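Side-chain contacts in 5-carboxymethyl-2-hydroxymuconate semialdehyde dehydrogenase (Thermus thermophilus, PDB 2D4E), which probably catalyses the NAD-dependent oxidation of 5-carboxymethyl-2-hydroxymuconate semialdehyde to the corresponding carboxylic acid: residues L187-T192 against T489-F494; V360-R365 against H402-Q407; A8-E13 against E105-E110; N223-Q226 against E231-A234. One frame throughout, in Å; residues are numbered along the deposited sequence.

Interaction 1. Residues L187-T192 against T489-F494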
loop_
_atom_site.group_PDB
_atom_site.type_symbol
_atom_site.label_atom_id
_atom_site.label_comp_id
_atom_site.label_asym_id
_atom_site.label_seq_id
_atom_site.Cartn_x
_atom_site.Cartn_y
_atom_site.Cartn_z
ATOM N N LEU C 187 22.230 2.365 -6.052
ATOM C CA LEU C 187 22.719 1.083 -6.549
ATOM C C LEU C 187 21.700 -0.038 -6.407
ATOM O O LEU C 187 21.525 -0.853 -7.324
ATOM C CB LEU C 187 24.004 0.684 -5.822
ATOM C CG LEU C 187 25.243 1.534 -6.101
ATOM C CD1 LEU C 187 26.388 1.031 -5.241
ATOM C CD2 LEU C 187 25.603 1.459 -7.585
ATOM N N ALA C 188 21.035 -0.094 -5.257
ATOM C CA ALA C 188 20.043 -1.138 -5.027
ATOM C C ALA C 188 18.934 -1.077 -6.070
ATOM O O ALA C 188 18.420 -2.106 -6.515
ATOM C CB ALA C 188 19.442 -0.996 -3.636
ATOM N N PHE C 189 18.573 0.136 -6.466
ATOM C CA PHE C 189 17.500 0.321 -7.427
ATOM C C PHE C 189 17.917 0.241 -8.895
ATOM O O PHE C 189 17.133 0.550 -9.793
ATOM C CB PHE C 189 16.779 1.628 -7.096
ATOM C CG PHE C 189 16.177 1.634 -5.709
ATOM C CD1 PHE C 189 16.018 2.817 -5.001
ATOM C CD2 PHE C 189 15.791 0.438 -5.107
ATOM C CE1 PHE C 189 15.489 2.811 -3.713
ATOM C CE2 PHE C 189 15.260 0.423 -3.819
ATOM C CZ PHE C 189 15.110 1.611 -3.123
ATOM N N GLY C 190 19.153 -0.183 -9.131
ATOM C CA GLY C 190 19.620 -0.356 -10.492
ATOM C C GLY C 190 20.236 0.808 -11.229
ATOM O O GLY C 190 20.365 0.753 -12.453
ATOM N N ASN C 191 20.629 1.852 -10.509
ATOM C CA ASN C 191 21.242 3.017 -11.143
ATOM C C ASN C 191 22.754 3.031 -10.948
ATOM O O ASN C 191 23.272 2.410 -10.019
ATOM C CB ASN C 191 20.657 4.309 -10.566
ATOM C CG ASN C 191 19.173 4.436 -10.819
ATOM O OD1 ASN C 191 18.723 4.349 -11.957
ATOM N ND2 ASN C 191 18.402 4.641 -9.758
ATOM N N THR C 192 23.457 3.733 -11.833
ATOM C CA THR C 192 24.909 3.860 -11.720
ATOM C C THR C 192 25.158 5.178 -10.991
ATOM O O THR C 192 24.252 6.012 -10.882
ATOM C CB THR C 192 25.602 3.863 -13.102
ATOM O OG1 THR C 192 25.015 4.867 -13.935
ATOM C CG2 THR C 192 25.456 2.501 -13.766
ATOM N N THR C 489 10.905 2.527 0.873
ATOM C CA THR C 489 10.123 2.655 -0.349
ATOM C C THR C 489 9.959 4.099 -0.825
ATOM O O THR C 489 9.721 4.339 -2.008
ATOM C CB THR C 489 8.723 2.045 -0.167
ATOM O OG1 THR C 489 8.048 2.712 0.910
ATOM C CG2 THR C 489 8.826 0.570 0.149
ATOM N N TYR C 490 10.083 5.065 0.081
ATOM C CA TYR C 490 9.931 6.460 -0.315
ATOM C C TYR C 490 11.032 6.907 -1.265
ATOM O O TYR C 490 10.818 7.781 -2.108
ATOM C CB TYR C 490 9.896 7.366 0.913
ATOM C CG TYR C 490 8.763 7.017 1.838
ATOM C CD1 TYR C 490 8.959 6.162 2.922
ATOM C CD2 TYR C 490 7.474 7.484 1.585
ATOM C CE1 TYR C 490 7.884 5.773 3.735
ATOM C CE2 TYR C 490 6.403 7.107 2.381
ATOM C CZ TYR C 490 6.610 6.255 3.450
ATOM O OH TYR C 490 5.540 5.904 4.234
ATOM N N ALA C 491 12.209 6.305 -1.129
ATOM C CA ALA C 491 13.335 6.624 -1.993
ATOM C C ALA C 491 13.025 6.192 -3.429
ATOM O O ALA C 491 13.512 6.797 -4.383
ATOM C CB ALA C 491 14.599 5.913 -1.490
ATOM N N LEU C 492 12.209 5.149 -3.580
ATOM C CA LEU C 492 11.847 4.634 -4.903
ATOM C C LEU C 492 11.245 5.675 -5.826
ATOM O O LEU C 492 11.475 5.643 -7.033
ATOM C CB LEU C 492 10.849 3.483 -4.788
ATOM C CG LEU C 492 11.349 2.079 -4.463
ATOM C CD1 LEU C 492 10.139 1.161 -4.350
ATOM C CD2 LEU C 492 12.295 1.581 -5.554
ATOM N N ASP C 493 10.461 6.587 -5.263
ATOM C CA ASP C 493 9.819 7.613 -6.068
ATOM C C ASP C 493 10.794 8.513 -6.795
ATOM O O ASP C 493 10.438 9.139 -7.794
ATOM C CB ASP C 493 8.875 8.443 -5.204
ATOM C CG ASP C 493 7.511 7.801 -5.079
ATOM O OD1 ASP C 493 6.776 7.796 -6.095
ATOM O OD2 ASP C 493 7.187 7.290 -3.981
ATOM N N PHE C 494 12.024 8.579 -6.304
ATOM C CA PHE C 494 13.028 9.403 -6.953
ATOM C C PHE C 494 13.951 8.594 -7.856
ATOM O O PHE C 494 14.207 8.989 -8.989
ATOM C CB PHE C 494 13.869 10.161 -5.919
ATOM C CG PHE C 494 15.062 10.868 -6.511
ATOM C CD1 PHE C 494 16.333 10.304 -6.433
ATOM C CD2 PHE C 494 14.910 12.086 -7.168
ATOM C CE1 PHE C 494 17.442 10.944 -7.001
ATOM C CE2 PHE C 494 16.007 12.738 -7.742
ATOM C CZ PHE C 494 17.280 12.163 -7.659
#
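One methyl of L492 sits almost exactly over the middle of the F189 ring: CD2 lies 3.5 Å from the ring centroid, only 8° off the ring normal. This is a CH-pi contact in which the methyl is centred over one face, and the nearest ring atom, F189 CE2, is 3.6 Å from L492 CD2. The two side chains cross at about a right angle. The CB of F189 already points toward 489-494, and its first torsion (chi1 -60°) sets CG beside the backbone N. A491 comes from another side, its CB lying near the plane of the ring, 3.9 Å from F189 CE1. A branched aliphatic chain suits the face and a small alanine the edge; within this contact the ring meets only carbon. Beside it N191 serves as a polar tie: its OD1 accepts from G164 N, and its ND2 donates to Y495 O just beyond the 489-494 segment. On the far side of that segment Y490 OH is hydrogen-bonded to D145 of a second subunit. F189 leads out of helix 175-188, and G190, with positive phi, donates its N to L187 O (3.1 Å), while N191 N pairs with A186 O. With G190 as C-prime residue, the helix closes in a Schellman motif, which turns the chain into strand 193-196 of a beta-alpha-beta crossover in the NAD-binding parallel sheet.

Interaction 2. Residues V360-R365 against H402-Q407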
loop_
_atom_site.group_PDB
_atom_site.type_symbol
_atom_site.label_atom_id
_atom_site.label_comp_id
_atom_site.label_asym_id
_atom_site.label_seq_id
_atom_site.Cartn_x
_atom_site.Cartn_y
_atom_site.Cartn_z
ATOM N N VAL C 360 27.741 35.037 15.528
ATOM C CA VAL C 360 27.779 35.335 16.949
ATOM C C VAL C 360 27.826 36.861 17.089
ATOM O O VAL C 360 27.105 37.447 17.901
ATOM C CB VAL C 360 29.017 34.707 17.627
ATOM C CG1 VAL C 360 29.129 35.187 19.071
ATOM C CG2 VAL C 360 28.908 33.190 17.592
ATOM N N GLU C 361 28.663 37.508 16.285
ATOM C CA GLU C 361 28.761 38.966 16.347
ATOM C C GLU C 361 27.433 39.603 15.932
ATOM O O GLU C 361 26.978 40.557 16.560
ATOM C CB GLU C 361 29.906 39.468 15.459
ATOM C CG GLU C 361 31.282 39.221 16.067
ATOM C CD GLU C 361 31.479 39.988 17.369
ATOM O OE1 GLU C 361 31.938 39.383 18.365
ATOM O OE2 GLU C 361 31.171 41.202 17.396
ATOM N N ALA C 362 26.806 39.068 14.887
ATOM C CA ALA C 362 25.522 39.602 14.441
ATOM C C ALA C 362 24.521 39.565 15.596
ATOM O O ALA C 362 23.782 40.522 15.816
ATOM C CB ALA C 362 24.987 38.791 13.254
ATOM N N GLY C 363 24.512 38.461 16.335
ATOM C CA GLY C 363 23.600 38.327 17.454
ATOM C C GLY C 363 23.827 39.356 18.545
ATOM O O GLY C 363 22.877 39.938 19.066
ATOM N N LYS C 364 25.087 39.577 18.901
ATOM C CA LYS C 364 25.421 40.549 19.937
ATOM C C LYS C 364 24.965 41.945 19.518
ATOM O O LYS C 364 24.354 42.663 20.307
ATOM C CB LYS C 364 26.931 40.560 20.191
ATOM C CG LYS C 364 27.475 39.252 20.735
ATOM C CD LYS C 364 28.980 39.131 20.545
ATOM C CE LYS C 364 29.765 40.100 21.409
ATOM N NZ LYS C 364 31.236 39.864 21.256
ATOM N N ARG C 365 25.247 42.316 18.272
ATOM C CA ARG C 365 24.873 43.636 17.775
ATOM C C ARG C 365 23.370 43.856 17.657
ATOM O O ARG C 365 22.911 44.990 17.758
ATOM C CB ARG C 365 25.522 43.917 16.411
ATOM C CG ARG C 365 27.052 44.005 16.428
ATOM C CD ARG C 365 27.580 44.701 15.173
ATOM N NE ARG C 365 26.948 44.179 13.963
ATOM C CZ ARG C 365 27.296 43.049 13.357
ATOM N NH1 ARG C 365 28.303 42.325 13.828
ATOM N NH2 ARG C 365 26.648 42.654 12.268
ATOM N N HIS C 402 12.680 36.841 15.445
ATOM C CA HIS C 402 12.866 37.670 14.253
ATOM C C HIS C 402 14.340 38.021 14.042
ATOM O O HIS C 402 14.719 38.554 12.997
ATOM C CB HIS C 402 12.060 38.965 14.384
ATOM C CG HIS C 402 12.617 39.913 15.403
ATOM N ND1 HIS C 402 13.782 40.624 15.199
ATOM C CD2 HIS C 402 12.205 40.220 16.656
ATOM C CE1 HIS C 402 14.066 41.324 16.282
ATOM N NE2 HIS C 402 13.125 41.096 17.181
ATOM N N MET C 403 15.166 37.742 15.044
ATOM C CA MET C 403 16.587 38.037 14.942
ATOM C C MET C 403 17.266 37.196 13.872
ATOM O O MET C 403 16.816 36.098 13.544
ATOM C CB MET C 403 17.277 37.812 16.284
ATOM C CG MET C 403 16.892 38.827 17.341
ATOM S SD MET C 403 17.715 38.509 18.900
ATOM C CE MET C 403 17.295 40.020 19.814
ATOM N N LYS C 404 18.352 37.732 13.328
ATOM C CA LYS C 404 19.109 37.056 12.292
ATOM C C LYS C 404 19.667 35.716 12.786
ATOM O O LYS C 404 19.678 34.738 12.041
ATOM C CB LYS C 404 20.248 37.963 11.816
ATOM C CG LYS C 404 21.020 37.431 10.612
ATOM C CD LYS C 404 22.163 38.367 10.224
ATOM C CE LYS C 404 21.657 39.727 9.750
ATOM N NZ LYS C 404 20.966 39.634 8.432
ATOM N N ILE C 405 20.118 35.660 14.038
ATOM C CA ILE C 405 20.668 34.412 14.564
ATOM C C ILE C 405 19.580 33.374 14.780
ATOM O O ILE C 405 19.867 32.196 14.997
ATOM C CB ILE C 405 21.434 34.605 15.903
ATOM C CG1 ILE C 405 20.521 35.218 16.962
ATOM C CG2 ILE C 405 22.668 35.455 15.674
ATOM C CD1 ILE C 405 21.126 35.208 18.357
ATOM N N ALA C 406 18.328 33.814 14.729
ATOM C CA ALA C 406 17.206 32.901 14.899
ATOM C C ALA C 406 16.682 32.470 13.526
ATOM O O ALA C 406 16.178 31.359 13.360
ATOM C CB ALA C 406 16.091 33.579 15.691
ATOM N N GLN C 407 16.822 33.352 12.546
ATOM C CA GLN C 407 16.337 33.099 11.193
ATOM C C GLN C 407 17.315 32.394 10.260
ATOM O O GLN C 407 16.893 31.679 9.352
ATOM C CB GLN C 407 15.914 34.420 10.541
ATOM C CG GLN C 407 14.650 35.045 11.127
ATOM C CD GLN C 407 13.419 34.206 10.859
ATOM O OE1 GLN C 407 13.153 33.818 9.714
ATOM N NE2 GLN C 407 12.655 33.922 11.909
#
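I405 lays one methyl directly on the backbone of G363. Its CG2 is 3.5 Å from G363 CA and 3.6 Å from G363 N, and the tip, I405 CD1, comes within 4.1 Å of the same G363 CA. The conformation behind this is an uncommon one for isoleucine in a helix: CG1 stands between the backbone N and the carbonyl carbon (chi1 58°), while CG2 is anti to the carbonyl carbon and faces the neighbouring helix. Glycine suits the opposite position because a bare main chain can be approached this closely. K404, one residue earlier, behaves differently. It leaves the backbone extended (chi1 -173°), so that its CD passes 4.2 Å from A362 CB; the chain then bends at chi3 and chi4 and carries the amine away, toward a weak, long ion pair with E408. At the start of helix 404-407, K404 N and I405 N both donate to the carboxylate of E366, the residue that follows helix 350-365. The side-chain atoms in contact are all apolar, and no hydrogen bond crosses between the segments, although one methyl lies on the glycine backbone; the contact therefore depends on shape and dispersion, while E366 alongside gives the first turn of helix 404-407 its polar grip.

Interaction 3. Residues A8-E13 against E105-E110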
loop_
_atom_site.group_PDB
_atom_site.type_symbol
_atom_site.label_atom_id
_atom_site.label_comp_id
_atom_site.label_asym_id
_atom_site.label_seq_id
_atom_site.Cartn_x
_atom_site.Cartn_y
_atom_site.Cartn_z
ATOM N N ALA C 8 37.768 4.439 21.033
ATOM C CA ALA C 8 36.628 3.939 20.272
ATOM C C ALA C 8 36.938 2.528 19.761
ATOM O O ALA C 8 36.472 2.118 18.695
ATOM C CB ALA C 8 36.323 4.873 19.100
ATOM N N GLY C 9 37.734 1.792 20.532
ATOM C CA GLY C 9 38.096 0.438 20.152
ATOM C C GLY C 9 39.169 0.377 19.082
ATOM O O GLY C 9 39.483 -0.703 18.570
ATOM N N ILE C 10 39.739 1.528 18.739
ATOM C CA ILE C 10 40.782 1.590 17.717
ATOM C C ILE C 10 42.157 1.799 18.361
ATOM O O ILE C 10 42.328 2.673 19.213
ATOM C CB ILE C 10 40.495 2.735 16.716
ATOM C CG1 ILE C 10 39.103 2.546 16.101
ATOM C CG2 ILE C 10 41.550 2.753 15.623
ATOM C CD1 ILE C 10 38.645 3.704 15.235
ATOM N N SER C 11 43.134 0.991 17.959
ATOM C CA SER C 11 44.477 1.091 18.523
ATOM C C SER C 11 45.152 2.382 18.089
ATOM O O SER C 11 44.943 2.858 16.973
ATOM C CB SER C 11 45.335 -0.099 18.084
ATOM O OG SER C 11 45.673 0.004 16.714
ATOM N N TRP C 12 45.970 2.949 18.966
ATOM C CA TRP C 12 46.651 4.182 18.619
ATOM C C TRP C 12 47.569 3.954 17.418
ATOM O O TRP C 12 47.790 4.864 16.619
ATOM C CB TRP C 12 47.452 4.722 19.814
ATOM C CG TRP C 12 47.766 6.178 19.665
ATOM C CD1 TRP C 12 48.900 6.725 19.130
ATOM C CD2 TRP C 12 46.881 7.273 19.935
ATOM N NE1 TRP C 12 48.771 8.094 19.045
ATOM C CE2 TRP C 12 47.541 8.456 19.530
ATOM C CE3 TRP C 12 45.589 7.369 20.474
ATOM C CZ2 TRP C 12 46.952 9.723 19.648
ATOM C CZ3 TRP C 12 45.002 8.633 20.591
ATOM C CH2 TRP C 12 45.687 9.790 20.178
ATOM N N GLU C 13 48.089 2.734 17.286
ATOM C CA GLU C 13 48.972 2.396 16.171
ATOM C C GLU C 13 48.245 2.590 14.842
ATOM O O GLU C 13 48.812 3.127 13.889
ATOM C CB GLU C 13 49.459 0.944 16.286
ATOM C CG GLU C 13 50.476 0.686 17.400
ATOM C CD GLU C 13 49.920 0.933 18.796
ATOM O OE1 GLU C 13 48.861 0.355 19.130
ATOM O OE2 GLU C 13 50.549 1.700 19.564
ATOM N N GLU C 105 39.752 2.141 9.976
ATOM C CA GLU C 105 40.404 3.058 9.046
ATOM C C GLU C 105 39.462 4.201 8.655
ATOM O O GLU C 105 39.856 5.371 8.669
ATOM C CB GLU C 105 40.835 2.313 7.779
ATOM C CG GLU C 105 41.786 1.149 8.005
ATOM C CD GLU C 105 41.701 0.113 6.887
ATOM O OE1 GLU C 105 41.734 0.499 5.698
ATOM O OE2 GLU C 105 41.600 -1.092 7.194
ATOM N N LEU C 106 38.225 3.851 8.292
ATOM C CA LEU C 106 37.218 4.835 7.887
ATOM C C LEU C 106 36.931 5.847 9.001
ATOM O O LEU C 106 36.848 7.055 8.760
ATOM C CB LEU C 106 35.918 4.121 7.470
ATOM C CG LEU C 106 35.947 3.393 6.109
ATOM C CD1 LEU C 106 34.779 2.424 5.986
ATOM C CD2 LEU C 106 35.907 4.425 4.983
ATOM N N ALA C 107 36.786 5.350 10.222
ATOM C CA ALA C 107 36.513 6.215 11.358
ATOM C C ALA C 107 37.656 7.196 11.570
ATOM O O ALA C 107 37.441 8.400 11.682
ATOM C CB ALA C 107 36.304 5.379 12.609
ATOM N N VAL C 108 38.878 6.682 11.624
ATOM C CA VAL C 108 40.037 7.539 11.833
ATOM C C VAL C 108 40.187 8.560 10.713
ATOM O O VAL C 108 40.420 9.745 10.959
ATOM C CB VAL C 108 41.337 6.709 11.932
ATOM C CG1 VAL C 108 42.539 7.638 12.004
ATOM C CG2 VAL C 108 41.290 5.813 13.168
ATOM N N MET C 109 40.048 8.094 9.481
ATOM C CA MET C 109 40.182 8.968 8.329
ATOM C C MET C 109 39.210 10.147 8.392
ATOM O O MET C 109 39.616 11.309 8.301
ATOM C CB MET C 109 39.942 8.168 7.050
ATOM C CG MET C 109 40.216 8.937 5.783
ATOM S SD MET C 109 40.065 7.867 4.346
ATOM C CE MET C 109 41.434 6.755 4.621
ATOM N N GLU C 110 37.925 9.848 8.553
ATOM C CA GLU C 110 36.924 10.902 8.603
ATOM C C GLU C 110 37.087 11.777 9.844
ATOM O O GLU C 110 36.808 12.978 9.809
ATOM C CB GLU C 110 35.520 10.293 8.549
ATOM C CG GLU C 110 34.401 11.311 8.688
ATOM C CD GLU C 110 33.086 10.821 8.107
ATOM O OE1 GLU C 110 32.029 11.353 8.506
ATOM O OE2 GLU C 110 33.109 9.917 7.244
#
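I10 meets helix 103-114 with both its methyls: CG2 meets V108, and CD1 meets A107 as well as the same valine methyl. Its CG1 lies anti to the carbonyl carbon (chi1 -56°) and the chain runs on extended, which brings CD1 to within 3.9 Å of A107 CB. The branch methyl does the other half of the work: I10 CG2 is 3.9 Å from V108 CG2. That valine methyl is also 4.0 Å from I10 CD1, so it nests between the two ends of the isoleucine fork. The I10 and V108 side chains cross obliquely rather than lying alongside. V108 offers CG2 because this branch is anti to its carbonyl carbon, whereas CG1 is anti to the backbone N (chi1 174°). Alanine next to it keeps the helix surface low, just where the longer arm of I10 arrives. V108 also packs on I15 and V18 of helix 12-24, whose N-cap is S11, so strand 10-11 and the helix after it share one apolar surface. The carboxylate of E105 turns from I10, with OE1 in a salt bridge to K207 and OE2 hydrogen-bonded to H102. With saturated methyls alone at van der Waals separation, this contact between I10 and the helix rests on shape and the exclusion of water, not on directed bonds.

Interaction 4. Residues N223-Q226 against E231-A234. With NAD (nicotinamide-adenine-dinucleotide), chain K.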
loop_
_atom_site.group_PDB
_atom_site.type_symbol
_atom_site.label_atom_id
_atom_site.label_comp_id
_atom_site.label_asym_id
_atom_site.label_seq_id
_atom_site.Cartn_x
_atom_site.Cartn_y
_atom_site.Cartn_z
ATOM N N ASN C 223 31.475 5.809 -9.741
ATOM C CA ASN C 223 32.563 6.713 -10.096
ATOM C C ASN C 223 32.686 7.835 -9.087
ATOM O O ASN C 223 31.697 8.267 -8.492
ATOM C CB ASN C 223 32.312 7.310 -11.473
ATOM C CG ASN C 223 32.072 6.252 -12.513
ATOM O OD1 ASN C 223 33.004 5.796 -13.179
ATOM N ND2 ASN C 223 30.820 5.826 -12.642
ATOM N N LEU C 224 33.912 8.316 -8.917
ATOM C CA LEU C 224 34.195 9.382 -7.975
ATOM C C LEU C 224 35.038 10.479 -8.601
ATOM O O LEU C 224 36.033 10.206 -9.276
ATOM C CB LEU C 224 34.932 8.813 -6.766
ATOM C CG LEU C 224 35.711 9.819 -5.917
ATOM C CD1 LEU C 224 34.741 10.779 -5.241
ATOM C CD2 LEU C 224 36.548 9.075 -4.889
ATOM N N VAL C 225 34.628 11.722 -8.381
ATOM C CA VAL C 225 35.373 12.866 -8.888
ATOM C C VAL C 225 35.539 13.867 -7.749
ATOM O O VAL C 225 34.560 14.425 -7.257
ATOM C CB VAL C 225 34.649 13.560 -10.063
ATOM C CG1 VAL C 225 35.493 14.720 -10.565
ATOM C CG2 VAL C 225 34.404 12.570 -11.193
ATOM N N GLN C 226 36.780 14.069 -7.321
ATOM C CA GLN C 226 37.082 15.005 -6.246
ATOM C C GLN C 226 37.182 16.398 -6.848
ATOM O O GLN C 226 37.551 16.553 -8.013
ATOM C CB GLN C 226 38.411 14.640 -5.581
ATOM C CG GLN C 226 38.433 13.276 -4.932
ATOM C CD GLN C 226 37.784 13.268 -3.561
ATOM O OE1 GLN C 226 37.108 14.221 -3.175
ATOM N NE2 GLN C 226 37.982 12.183 -2.822
ATOM N N GLU C 231 33.514 23.842 -9.662
ATOM C CA GLU C 231 34.219 23.184 -10.754
ATOM C C GLU C 231 33.638 21.798 -11.033
ATOM O O GLU C 231 32.790 21.646 -11.905
ATOM C CB GLU C 231 35.721 23.110 -10.440
ATOM C CG GLU C 231 36.360 24.498 -10.305
ATOM C CD GLU C 231 37.852 24.483 -9.991
ATOM O OE1 GLU C 231 38.425 25.585 -9.867
ATOM O OE2 GLU C 231 38.457 23.391 -9.864
ATOM N N ALA C 232 34.081 20.792 -10.290
ATOM C CA ALA C 232 33.579 19.437 -10.484
ATOM C C ALA C 232 32.075 19.356 -10.201
ATOM O O ALA C 232 31.333 18.690 -10.925
ATOM C CB ALA C 232 34.334 18.470 -9.579
ATOM N N GLY C 233 31.628 20.032 -9.146
ATOM C CA GLY C 233 30.218 20.006 -8.802
ATOM C C GLY C 233 29.309 20.522 -9.905
ATOM O O GLY C 233 28.406 19.818 -10.361
ATOM N N ALA C 234 29.535 21.759 -10.328
ATOM C CA ALA C 234 28.722 22.360 -11.376
ATOM C C ALA C 234 28.819 21.589 -12.684
ATOM O O ALA C 234 27.862 21.554 -13.446
ATOM C CB ALA C 234 29.130 23.813 -11.594
HETATM P PA NAD K . 27.567 23.204 0.338
HETATM O O1A NAD K . 28.369 24.325 -0.142
HETATM O O2A NAD K . 26.197 23.230 -0.201
HETATM O O5B NAD K . 28.180 21.750 -0.041
HETATM C C5B NAD K . 27.405 20.600 -0.518
HETATM C C4B NAD K . 28.014 20.136 -1.824
HETATM O O4B NAD K . 27.672 21.176 -2.766
HETATM C C3B NAD K . 29.567 20.086 -1.841
HETATM O O3B NAD K . 30.030 18.787 -2.266
HETATM C C2B NAD K . 29.929 21.230 -2.803
HETATM O O2B NAD K . 31.155 20.996 -3.532
HETATM C C1B NAD K . 28.697 21.291 -3.683
HETATM N N9A NAD K . 28.555 22.572 -4.351
HETATM C C8A NAD K . 28.783 23.847 -3.866
HETATM N N7A NAD K . 28.550 24.824 -4.775
HETATM C C5A NAD K . 28.147 24.105 -5.900
HETATM C C6A NAD K . 27.751 24.533 -7.223
HETATM N N6A NAD K . 27.715 25.816 -7.594
HETATM N N1A NAD K . 27.404 23.532 -8.118
HETATM C C2A NAD K . 27.447 22.197 -7.725
HETATM N N3A NAD K . 27.798 21.714 -6.542
HETATM C C4A NAD K . 28.140 22.713 -5.661
HETATM O O3 NAD K . 27.590 23.253 1.859
HETATM P PN NAD K . 28.085 22.373 3.082
HETATM O O1N NAD K . 28.935 23.268 3.893
HETATM O O2N NAD K . 28.725 21.149 2.571
HETATM O O5D NAD K . 26.664 22.269 3.688
HETATM C C5D NAD K . 26.310 22.016 5.026
HETATM C C4D NAD K . 24.834 22.144 4.813
HETATM O O4D NAD K . 24.230 20.892 4.418
HETATM C C3D NAD K . 24.025 22.745 5.954
HETATM O O3D NAD K . 23.159 23.814 5.522
HETATM C C2D NAD K . 23.289 21.511 6.473
HETATM O O2D NAD K . 22.072 21.889 7.150
HETATM C C1D NAD K . 23.087 20.720 5.200
HETATM N N1N NAD K . 22.831 19.289 5.435
HETATM C C2N NAD K . 21.508 18.937 5.218
HETATM C C3N NAD K . 21.183 17.606 5.434
HETATM C C7N NAD K . 19.762 17.093 5.255
HETATM O O7N NAD K . 19.544 15.912 5.456
HETATM N N7N NAD K . 18.780 17.937 4.892
HETATM C C4N NAD K . 22.192 16.630 5.872
HETATM C C5N NAD K . 23.511 17.140 6.052
HETATM C C6N NAD K . 23.903 18.437 5.858
#
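V225 reaches toward helix 229-238 with one of its two methyls. Its CB is still 4.9 Å from A232 CB. From there the side chain forks: CG1, anti to the backbone N (chi1 -179°), closes to 4.0 Å of A232 CB, while CG2, anti to the carbonyl carbon, points elsewhere and makes no contact with the helix segment. The side chain as a whole also packs on A69 of helix 63-80. A232 CB is a shared target, since Q226 O lies 4.1 Å from it, a loose van der Waals contact and not a hydrogen bond. A small residue suits the helix here, because it lets strand end and helix come together, and A232 further touches K196, whose NZ is hydrogen-bonded to NAD. One step on, the helix backbone itself meets the cofactor: G233 C is 3.3 Å from NAD C2A, and A234 CB is 3.9 Å from NAD N1A. The lack of a side chain at G233 allows the adenine to lie this close. Strand 222-224, a short turn and helix 229-238 belong to the Rossmann-like NAD-binding domain of aldehyde dehydrogenases, where helix 229-238 lies beside the adenine.

How the interactions relate
Interactions 1, 3 and 4 are buried, whereas interaction 2 lies partly at the surface, its centre about 25 Å from the centre of the chain and on the opposite side of it from interaction 1. Interactions 1 and 4 serve the same parallel sheet: one sits where a helix turns into strand 193-196, the other follows strand 222-224, and both have helix 63-80 beside them. Their nearest atoms are about 6 Å apart. Interactions 3 and 4 share a neighbour in helix 203-214. None has a hydrogen bond across its segments, yet the apolar chemistry varies: aromatic face in 1, methyl on backbone in 2, methyls of isoleucine, valine and alanine in 3, and small residues beside a cofactor in 4.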